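PDB 2P6W: putative glycosyltransferase (Mannosyltransferase) involved in glycosylating the PBCV-1 major capsid protein from Paramecium bursaria Chlorella virus 1, which probably transfers a sugar from a nucleotide-sugar donor during glycosylation of the viral major capsid protein, this chain being its manganese-binding N-terminal domain. Local coordinates for residues Tyr107-Glu112 against Tyr169-Pro174; Cys33-Tyr38 against Lys88-Pro93; Cys7-Ser12 against Glu68-Thr73. All blocks are in the same frame, centred on the assembly; numbering follows the deposited sequence.

Contact 1 (Tyr107-Glu112 against Tyr169-Pro174); sequences YHTFHE and YIVHDP
H111 places its imidazole between its own backbone N and carbonyl carbon (chi1 73°), which turns it to D173 and P174, while H172 takes the rotamer beside its backbone N (chi1 -68°) and lies next to F110. H172 ends strand 169-172, the outermost of the mixed sheet of this GT-A-type domain, which pairs in parallel with 107-110; H111 follows just beyond the end of 107-110. In this pairing T109 N gives to I170 O at 2.9 Å, and H172 N gives to T109 O at 2.8 Å. T109 OG1 adds a second donor to I170 O, reaching it from above the carbonyl plane at 3.2 Å.

On one sheet face H108, F110 and H172 gather as an aromatic cluster; the F110 and H172 rings meet obliquely, centroids 5.7 Å apart, and F110 also rests on V124 and F126 of the next strand. T109 and V171 occupy the other face.

Past the strands the pairing continues through H111 N to H172 O at 3.0 Å. The H111 ring then has one face covered by P174 CD, a CH-pi contact 3.6 Å from the ring centroid, and its ND1 accepts from A113 N. At the ring edge, NE2 donates to D173 OD1 at 2.8 Å, meeting the carboxylate on its anti side with the two planes nearly perpendicular (88°).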
loop_
_atom_site.group_PDB
_atom_site.type_symbol
_atom_site.label_atom_id
_atom_site.label_comp_id
_atom_site.label_asym_id
_atom_site.label_seq_id
_atom_site.Cartn_x
_atom_site.Cartn_y
_atom_site.Cartn_z
ATOM N N TYR A 107 -4.671 -5.885 10.465
ATOM C CA TYR A 107 -3.648 -5.267 9.609
ATOM C C TYR A 107 -2.457 -6.173 9.419
ATOM O O TYR A 107 -1.961 -6.726 10.387
ATOM C CB TYR A 107 -3.115 -3.996 10.285
ATOM C CG TYR A 107 -4.007 -2.782 10.173
ATOM C CD1 TYR A 107 -3.856 -1.874 9.119
ATOM C CD2 TYR A 107 -4.990 -2.530 11.124
ATOM C CE1 TYR A 107 -4.686 -0.758 9.001
ATOM C CE2 TYR A 107 -5.810 -1.427 11.021
ATOM C CZ TYR A 107 -5.661 -0.552 9.954
ATOM O OH TYR A 107 -6.489 0.553 9.862
ATOM N N HIS A 108 -1.997 -6.313 8.175
ATOM C CA HIS A 108 -0.679 -6.860 7.899
ATOM C C HIS A 108 0.190 -5.733 7.359
ATOM O O HIS A 108 -0.197 -5.057 6.395
ATOM C CB HIS A 108 -0.769 -7.983 6.864
ATOM C CG HIS A 108 -1.382 -9.229 7.405
ATOM N ND1 HIS A 108 -2.725 -9.506 7.298
ATOM C CD2 HIS A 108 -0.841 -10.246 8.108
ATOM C CE1 HIS A 108 -2.987 -10.647 7.909
ATOM N NE2 HIS A 108 -1.856 -11.126 8.391
ATOM N N THR A 109 1.327 -5.494 8.020
ATOM C CA THR A 109 2.253 -4.431 7.646
ATOM C C THR A 109 3.665 -4.994 7.537
ATOM O O THR A 109 3.894 -6.184 7.810
ATOM C CB THR A 109 2.208 -3.263 8.683
ATOM O OG1 THR A 109 2.527 -3.790 9.984
ATOM C CG2 THR A 109 0.819 -2.641 8.691
ATOM N N PHE A 110 4.604 -4.150 7.126
ATOM C CA PHE A 110 5.971 -4.582 6.797
ATOM C C PHE A 110 6.993 -3.631 7.359
ATOM O O PHE A 110 6.813 -2.417 7.297
ATOM C CB PHE A 110 6.128 -4.734 5.269
ATOM C CG PHE A 110 5.064 -5.585 4.698
ATOM C CD1 PHE A 110 5.195 -6.969 4.725
ATOM C CD2 PHE A 110 3.875 -5.022 4.242
ATOM C CE1 PHE A 110 4.165 -7.789 4.277
ATOM C CE2 PHE A 110 2.847 -5.818 3.789
ATOM C CZ PHE A 110 2.981 -7.216 3.810
ATOM N N HIS A 111 8.061 -4.193 7.927
ATOM C CA HIS A 111 9.145 -3.353 8.391
ATOM C C HIS A 111 10.054 -2.956 7.236
ATOM O O HIS A 111 9.869 -3.410 6.099
ATOM C CB HIS A 111 9.922 -4.010 9.546
ATOM C CG HIS A 111 10.790 -5.161 9.140
ATOM N ND1 HIS A 111 12.003 -4.984 8.511
ATOM C CD2 HIS A 111 10.658 -6.497 9.337
ATOM C CE1 HIS A 111 12.562 -6.161 8.299
ATOM N NE2 HIS A 111 11.773 -7.095 8.807
ATOM N N GLU A 112 11.007 -2.067 7.529
ATOM C CA GLU A 112 11.979 -1.609 6.511
ATOM C C GLU A 112 13.385 -1.604 7.109
ATOM O O GLU A 112 14.219 -0.778 6.753
ATOM C CB GLU A 112 11.602 -0.233 5.941
ATOM C CG GLU A 112 11.327 0.878 6.985
ATOM C CD GLU A 112 11.128 2.252 6.364
ATOM O OE1 GLU A 112 10.768 2.331 5.169
ATOM O OE2 GLU A 112 11.327 3.252 7.085
ATOM N N TYR A 169 -2.617 -7.248 14.743
ATOM C CA TYR A 169 -1.782 -6.836 13.611
ATOM C C TYR A 169 -0.496 -7.639 13.587
ATOM O O TYR A 169 -0.059 -8.170 14.621
ATOM C CB TYR A 169 -1.449 -5.347 13.703
ATOM C CG TYR A 169 -0.663 -4.954 14.932
ATOM C CD1 TYR A 169 0.737 -4.931 14.917
ATOM C CD2 TYR A 169 -1.320 -4.626 16.137
ATOM C CE1 TYR A 169 1.451 -4.560 16.068
ATOM C CE2 TYR A 169 -0.605 -4.242 17.280
ATOM C CZ TYR A 169 0.776 -4.234 17.230
ATOM O OH TYR A 169 1.488 -3.877 18.354
ATOM N N ILE A 170 0.115 -7.708 12.400
ATOM C CA ILE A 170 1.398 -8.366 12.254
ATOM C C ILE A 170 2.316 -7.456 11.455
ATOM O O ILE A 170 1.884 -6.859 10.466
ATOM C CB ILE A 170 1.288 -9.741 11.558
ATOM C CG1 ILE A 170 0.363 -10.676 12.361
ATOM C CG2 ILE A 170 2.668 -10.403 11.455
ATOM C CD1 ILE A 170 0.205 -12.103 11.741
ATOM N N VAL A 171 3.572 -7.366 11.896
ATOM C CA VAL A 171 4.633 -6.699 11.133
ATOM C C VAL A 171 5.529 -7.798 10.594
ATOM O O VAL A 171 6.147 -8.534 11.373
ATOM C CB VAL A 171 5.452 -5.697 11.994
ATOM C CG1 VAL A 171 6.506 -5.006 11.145
ATOM C CG2 VAL A 171 4.534 -4.639 12.611
ATOM N N HIS A 172 5.541 -7.903 9.271
ATOM C CA HIS A 172 6.240 -8.951 8.538
ATOM C C HIS A 172 7.546 -8.412 7.954
ATOM O O HIS A 172 7.690 -7.211 7.730
ATOM C CB HIS A 172 5.399 -9.403 7.351
ATOM C CG HIS A 172 4.136 -10.119 7.720
ATOM N ND1 HIS A 172 2.914 -9.490 7.789
ATOM C CD2 HIS A 172 3.904 -11.424 7.998
ATOM C CE1 HIS A 172 1.981 -10.376 8.089
ATOM N NE2 HIS A 172 2.554 -11.555 8.223
ATOM N N ASP A 173 8.464 -9.327 7.665
ATOM C CA ASP A 173 9.601 -9.027 6.791
ATOM C C ASP A 173 9.055 -8.498 5.480
ATOM O O ASP A 173 7.987 -8.932 5.033
ATOM C CB ASP A 173 10.415 -10.286 6.511
ATOM C CG ASP A 173 11.248 -10.740 7.716
ATOM O OD1 ASP A 173 11.550 -9.922 8.619
ATOM O OD2 ASP A 173 11.601 -11.936 7.747
ATOM N N PRO A 174 9.767 -7.541 4.863
ATOM C CA PRO A 174 9.290 -6.927 3.633
ATOM C C PRO A 174 9.805 -7.509 2.312
ATOM O O PRO A 174 9.499 -6.964 1.240
ATOM C CB PRO A 174 9.819 -5.501 3.779
ATOM C CG PRO A 174 11.193 -5.728 4.385
ATOM C CD PRO A 174 10.977 -6.867 5.375
#

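Contact 2 (Cys33-Tyr38 against Lys88-Pro93); sequences CSIHGY and KNKNKP
H36 closes helix 20-36 opposite a type I beta turn running from N89 to K92, and G37 with its positive phi (82°) turns the chain out of the helix toward Y38. The imidazole of H36 is the centre of the contact; its CG lies beside the backbone N (chi1 -57°), which sends the ring out to the turn. Its NE2 donates to K90 O, a backbone carbonyl within the turn, at 2.8 Å; the bond is fairly straight (163°), and the oxygen lies near the ring plane. P93 CA covers one ring face as a CH-pi contact, 4.0 Å from the centroid, while CG2 of the preceding I35 packs on the opposite face. Thus a single bond directs the ring and carbon on both faces limits its tilt: one side chain holds a loop through main-chain atoms.

The I35 and K90 side chains cross at about a right angle, CD1 4.0 Å from K90 CD, and I35 CG2 lies 3.8 Å from N91 ND2. K90 runs on extended, its NZ in a salt bridge with E31 of the same helix. On the other flank, Y38 OH touches P93 CB at 3.4 Å and bonds to I94 N.

This surface contact joins the C-terminal end of helix 20-36 to the loop between strands 83-85 and 107-110; Y38 leads into edge strand 39-43, packing on I8 of strand 8-13.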
loop_
_atom_site.group_PDB
_atom_site.type_symbol
_atom_site.label_atom_id
_atom_site.label_comp_id
_atom_site.label_asym_id
_atom_site.label_seq_id
_atom_site.Cartn_x
_atom_site.Cartn_y
_atom_site.Cartn_z
ATOM N N CYS A 33 -4.394 -8.056 -10.964
ATOM C CA CYS A 33 -5.734 -8.316 -10.453
ATOM C C CYS A 33 -6.557 -9.199 -11.397
ATOM O O CYS A 33 -7.248 -10.114 -10.953
ATOM C CB CYS A 33 -6.461 -7.013 -10.180
ATOM S SG CYS A 33 -5.768 -6.141 -8.751
ATOM N N SER A 34 -6.445 -8.933 -12.700
ATOM C CA SER A 34 -7.186 -9.705 -13.699
ATOM C C SER A 34 -6.759 -11.180 -13.688
ATOM O O SER A 34 -7.592 -12.077 -13.863
ATOM C CB SER A 34 -7.011 -9.091 -15.098
ATOM O OG SER A 34 -5.743 -9.413 -15.652
ATOM N N ILE A 35 -5.467 -11.427 -13.468
ATOM C CA ILE A 35 -4.945 -12.799 -13.455
ATOM C C ILE A 35 -5.532 -13.650 -12.322
ATOM O O ILE A 35 -5.839 -14.842 -12.514
ATOM C CB ILE A 35 -3.397 -12.818 -13.455
ATOM C CG1 ILE A 35 -2.865 -12.266 -14.784
ATOM C CG2 ILE A 35 -2.838 -14.251 -13.222
ATOM C CD1 ILE A 35 -1.375 -11.956 -14.806
ATOM N N HIS A 36 -5.724 -13.035 -11.156
ATOM C CA HIS A 36 -6.103 -13.779 -9.964
ATOM C C HIS A 36 -7.527 -13.534 -9.510
ATOM O O HIS A 36 -7.963 -14.113 -8.517
ATOM C CB HIS A 36 -5.116 -13.474 -8.835
ATOM C CG HIS A 36 -3.716 -13.784 -9.214
ATOM N ND1 HIS A 36 -3.228 -15.075 -9.241
ATOM C CD2 HIS A 36 -2.730 -12.993 -9.696
ATOM C CE1 HIS A 36 -1.979 -15.055 -9.678
ATOM N NE2 HIS A 36 -1.655 -13.805 -9.963
ATOM N N GLY A 37 -8.238 -12.658 -10.213
ATOM C CA GLY A 37 -9.643 -12.411 -9.904
ATOM C C GLY A 37 -9.816 -11.438 -8.755
ATOM O O GLY A 37 -10.890 -11.381 -8.149
ATOM N N TYR A 38 -8.779 -10.659 -8.452
ATOM C CA TYR A 38 -8.914 -9.644 -7.403
ATOM C C TYR A 38 -9.619 -8.430 -7.963
ATOM O O TYR A 38 -9.525 -8.147 -9.153
ATOM C CB TYR A 38 -7.551 -9.197 -6.861
ATOM C CG TYR A 38 -6.633 -10.297 -6.402
ATOM C CD1 TYR A 38 -7.095 -11.335 -5.590
ATOM C CD2 TYR A 38 -5.271 -10.264 -6.717
ATOM C CE1 TYR A 38 -6.228 -12.349 -5.136
ATOM C CE2 TYR A 38 -4.401 -11.278 -6.276
ATOM C CZ TYR A 38 -4.887 -12.319 -5.485
ATOM O OH TYR A 38 -4.042 -13.316 -5.042
ATOM N N LYS A 88 8.141 -11.278 -13.063
ATOM C CA LYS A 88 8.589 -12.669 -12.886
ATOM C C LYS A 88 7.615 -13.456 -12.004
ATOM O O LYS A 88 7.496 -14.688 -12.135
ATOM C CB LYS A 88 10.012 -12.733 -12.296
ATOM C CG LYS A 88 10.494 -14.167 -12.006
ATOM C CD LYS A 88 11.694 -14.199 -11.066
ATOM C CE LYS A 88 12.018 -15.623 -10.603
ATOM N NZ LYS A 88 10.890 -16.270 -9.860
ATOM N N ASN A 89 6.902 -12.738 -11.135
ATOM C CA ASN A 89 6.005 -13.360 -10.167
ATOM C C ASN A 89 4.513 -13.050 -10.325
ATOM O O ASN A 89 3.703 -13.399 -9.465
ATOM C CB ASN A 89 6.469 -13.062 -8.742
ATOM C CG ASN A 89 7.592 -13.964 -8.312
ATOM O OD1 ASN A 89 8.503 -13.556 -7.596
ATOM N ND2 ASN A 89 7.561 -15.200 -8.795
ATOM N N LYS A 90 4.147 -12.430 -11.441
ATOM C CA LYS A 90 2.768 -11.996 -11.652
ATOM C C LYS A 90 1.753 -13.147 -11.696
ATOM O O LYS A 90 0.568 -12.933 -11.431
ATOM C CB LYS A 90 2.663 -11.127 -12.917
ATOM C CG LYS A 90 2.745 -11.938 -14.198
ATOM C CD LYS A 90 2.460 -11.078 -15.438
ATOM C CE LYS A 90 2.280 -11.987 -16.644
ATOM N NZ LYS A 90 2.236 -11.213 -17.913
ATOM N N ASN A 91 2.208 -14.362 -12.009
ATOM C CA ASN A 91 1.296 -15.507 -12.030
ATOM C C ASN A 91 1.123 -16.187 -10.669
ATOM O O ASN A 91 0.471 -17.232 -10.562
ATOM C CB ASN A 91 1.695 -16.524 -13.115
ATOM C CG ASN A 91 1.613 -15.943 -14.512
ATOM O OD1 ASN A 91 2.585 -15.980 -15.270
ATOM N ND2 ASN A 91 0.450 -15.391 -14.857
ATOM N N LYS A 92 1.678 -15.580 -9.622
ATOM C CA LYS A 92 1.566 -16.153 -8.284
ATOM C C LYS A 92 0.634 -15.320 -7.416
ATOM O O LYS A 92 0.791 -14.092 -7.350
ATOM C CB LYS A 92 2.937 -16.254 -7.624
ATOM C CG LYS A 92 3.898 -17.214 -8.323
ATOM C CD LYS A 92 5.264 -17.126 -7.695
ATOM C CE LYS A 92 6.257 -18.102 -8.326
ATOM N NZ LYS A 92 7.631 -17.893 -7.756
ATOM N N PRO A 93 -0.331 -15.977 -6.736
ATOM C CA PRO A 93 -1.319 -15.228 -5.958
ATOM C C PRO A 93 -0.719 -14.692 -4.673
ATOM O O PRO A 93 0.301 -15.199 -4.197
ATOM C CB PRO A 93 -2.385 -16.269 -5.643
ATOM C CG PRO A 93 -1.614 -17.566 -5.561
ATOM C CD PRO A 93 -0.544 -17.436 -6.633
#

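Contact 3 (Cys7-Ser12 against Glu68-Thr73); sequences CITILS and EKFPST
The first strand of the nucleotide-sugar-binding GT-A-type domain, 8-13, here meets the turn that follows helix 59-69 and carries the chain toward strand 75-79. T9 and T73 make the main link: their OG1 atoms lie 2.7 Å apart, in reach of a hydrogen bond from T9 to T73, though T9 OG1 also has a weak partner in N39 OD1 and its proton is not settled between them. T73 OG1 has a clearer commitment of its own. It donates to F70 O at 2.6 Å, in the carbonyl plane and on a lone pair, and T73 N reaches the same oxygen at 3.1 Å. F70 O is therefore gripped twice by one residue, by backbone and by side chain, which closes the type I beta turn from F70 to T73 and fixes the hydroxyl that faces the strand. The case illustrates how a turn can preset a side chain for a neighbouring element.

Carbon contacts accompany the hydroxyl pair. T73 keeps OG1 beside its backbone N (chi1 -53°), which turns the CG2 methyl to T9, 3.7 Å from CB, the two side chains crossing at about a right angle. T9 CG2 comes obliquely to the F70 ring, 3.8 Å from CD2. Just before the strand, C7 SG sits 3.8 Å from T73 CA and beside S72 O.

Strand 8-13 lies between strands 39-43 and 75-79 in the sheet; T9 bonds through its backbone to W75 and L77, and F70 also touches N39 at the start of strand 39-43.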
loop_
_atom_site.group_PDB
_atom_site.type_symbol
_atom_site.label_atom_id
_atom_site.label_comp_id
_atom_site.label_asym_id
_atom_site.label_seq_id
_atom_site.Cartn_x
_atom_site.Cartn_y
_atom_site.Cartn_z
ATOM N N CYS A 7 -11.618 -12.785 -0.685
ATOM C CA CYS A 7 -11.891 -11.749 -1.651
ATOM C C CYS A 7 -10.976 -10.569 -1.338
ATOM O O CYS A 7 -11.082 -9.959 -0.266
ATOM C CB CYS A 7 -13.347 -11.327 -1.563
ATOM S SG CYS A 7 -13.748 -10.000 -2.678
ATOM N N ILE A 8 -10.069 -10.272 -2.270
ATOM C CA ILE A 8 -9.104 -9.179 -2.102
ATOM C C ILE A 8 -9.377 -8.070 -3.107
ATOM O O ILE A 8 -9.612 -8.354 -4.284
ATOM C CB ILE A 8 -7.678 -9.708 -2.286
ATOM C CG1 ILE A 8 -7.333 -10.665 -1.146
ATOM C CG2 ILE A 8 -6.636 -8.550 -2.378
ATOM C CD1 ILE A 8 -6.132 -11.570 -1.441
ATOM N N THR A 9 -9.341 -6.815 -2.641
ATOM C CA THR A 9 -9.418 -5.648 -3.514
ATOM C C THR A 9 -8.118 -4.886 -3.366
ATOM O O THR A 9 -7.782 -4.449 -2.262
ATOM C CB THR A 9 -10.578 -4.719 -3.104
ATOM O OG1 THR A 9 -11.821 -5.388 -3.351
ATOM C CG2 THR A 9 -10.551 -3.385 -3.873
ATOM N N ILE A 10 -7.373 -4.758 -4.456
ATOM C CA ILE A 10 -6.179 -3.929 -4.433
ATOM C C ILE A 10 -6.612 -2.533 -4.808
ATOM O O ILE A 10 -7.400 -2.359 -5.743
ATOM C CB ILE A 10 -5.090 -4.453 -5.394
ATOM C CG1 ILE A 10 -4.792 -5.919 -5.055
ATOM C CG2 ILE A 10 -3.824 -3.551 -5.332
ATOM C CD1 ILE A 10 -3.645 -6.541 -5.806
ATOM N N LEU A 11 -6.098 -1.554 -4.077
ATOM C CA LEU A 11 -6.416 -0.156 -4.371
ATOM C C LEU A 11 -5.160 0.688 -4.422
ATOM O O LEU A 11 -4.167 0.422 -3.740
ATOM C CB LEU A 11 -7.426 0.439 -3.377
ATOM C CG LEU A 11 -7.006 0.447 -1.908
ATOM C CD1 LEU A 11 -7.494 1.704 -1.213
ATOM C CD2 LEU A 11 -7.546 -0.772 -1.195
ATOM N N SER A 12 -5.235 1.734 -5.244
ATOM C CA SER A 12 -4.151 2.694 -5.363
ATOM C C SER A 12 -4.734 3.942 -5.975
ATOM O O SER A 12 -5.971 4.079 -6.074
ATOM C CB SER A 12 -3.034 2.135 -6.253
ATOM O OG SER A 12 -1.858 2.947 -6.209
ATOM N N GLU A 68 -16.905 1.014 -1.064
ATOM C CA GLU A 68 -18.197 1.271 -1.700
ATOM C C GLU A 68 -18.334 0.526 -3.030
ATOM O O GLU A 68 -19.386 -0.048 -3.342
ATOM C CB GLU A 68 -18.399 2.762 -1.909
ATOM C CG GLU A 68 -19.771 3.086 -2.504
ATOM C CD GLU A 68 -20.082 4.560 -2.505
ATOM O OE1 GLU A 68 -19.274 5.334 -1.962
ATOM O OE2 GLU A 68 -21.138 4.947 -3.065
ATOM N N LYS A 69 -17.255 0.522 -3.803
ATOM C CA LYS A 69 -17.283 -0.094 -5.129
ATOM C C LYS A 69 -17.342 -1.604 -5.001
ATOM O O LYS A 69 -18.033 -2.275 -5.794
ATOM C CB LYS A 69 -16.059 0.352 -5.936
ATOM C CG LYS A 69 -15.956 -0.189 -7.358
ATOM C CD LYS A 69 -17.072 0.283 -8.256
ATOM C CE LYS A 69 -17.014 -0.426 -9.610
ATOM N NZ LYS A 69 -15.727 -0.194 -10.345
ATOM N N PHE A 70 -16.628 -2.126 -4.003
ATOM C CA PHE A 70 -16.483 -3.578 -3.825
ATOM C C PHE A 70 -16.906 -3.999 -2.412
ATOM O O PHE A 70 -16.078 -4.381 -1.584
ATOM C CB PHE A 70 -15.053 -4.035 -4.167
ATOM C CG PHE A 70 -14.634 -3.697 -5.574
ATOM C CD1 PHE A 70 -15.182 -4.380 -6.659
ATOM C CD2 PHE A 70 -13.728 -2.671 -5.823
ATOM C CE1 PHE A 70 -14.826 -4.050 -7.973
ATOM C CE2 PHE A 70 -13.352 -2.345 -7.141
ATOM C CZ PHE A 70 -13.904 -3.050 -8.215
ATOM N N PRO A 71 -18.217 -3.960 -2.140
ATOM C CA PRO A 71 -18.683 -4.250 -0.782
ATOM C C PRO A 71 -18.411 -5.674 -0.260
ATOM O O PRO A 71 -18.430 -5.874 0.960
ATOM C CB PRO A 71 -20.189 -3.959 -0.860
ATOM C CG PRO A 71 -20.532 -4.112 -2.287
ATOM C CD PRO A 71 -19.334 -3.643 -3.050
ATOM N N SER A 72 -18.143 -6.636 -1.143
ATOM C CA SER A 72 -17.889 -8.017 -0.705
ATOM C C SER A 72 -16.435 -8.259 -0.273
ATOM O O SER A 72 -16.070 -9.376 0.113
ATOM C CB SER A 72 -18.298 -9.011 -1.796
ATOM O OG SER A 72 -19.695 -8.921 -2.018
ATOM N N THR A 73 -15.611 -7.217 -0.358
ATOM C CA THR A 73 -14.180 -7.320 -0.004
ATOM C C THR A 73 -13.963 -7.823 1.416
ATOM O O THR A 73 -14.631 -7.373 2.343
ATOM C CB THR A 73 -13.473 -5.961 -0.146
ATOM O OG1 THR A 73 -13.711 -5.423 -1.453
ATOM C CG2 THR A 73 -11.962 -6.113 0.069
#

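How the contacts relate
Contacts 1 and 3 belong to the same mixed sheet yet lie about 21 Å apart between centres: contact 1 pairs strands at one edge, whereas contact 3 joins an inner strand to a helix-exit turn near the other. Contact 2 is the surface contact of the three; the others are partly buried. Chemistry follows place, with backbone bonding and aromatic rings in contact 1, a histidine gripping a loop carbonyl in contact 2, and linked threonine hydroxyls in contact 3. Contacts 2 and 3 touch directly, C33 SG meeting I10 CD1 at 3.7 Å, because helix 20-36 packs on the strand it follows. In contact 1 the F110 side chain lies about 12 Å from the manganese ion.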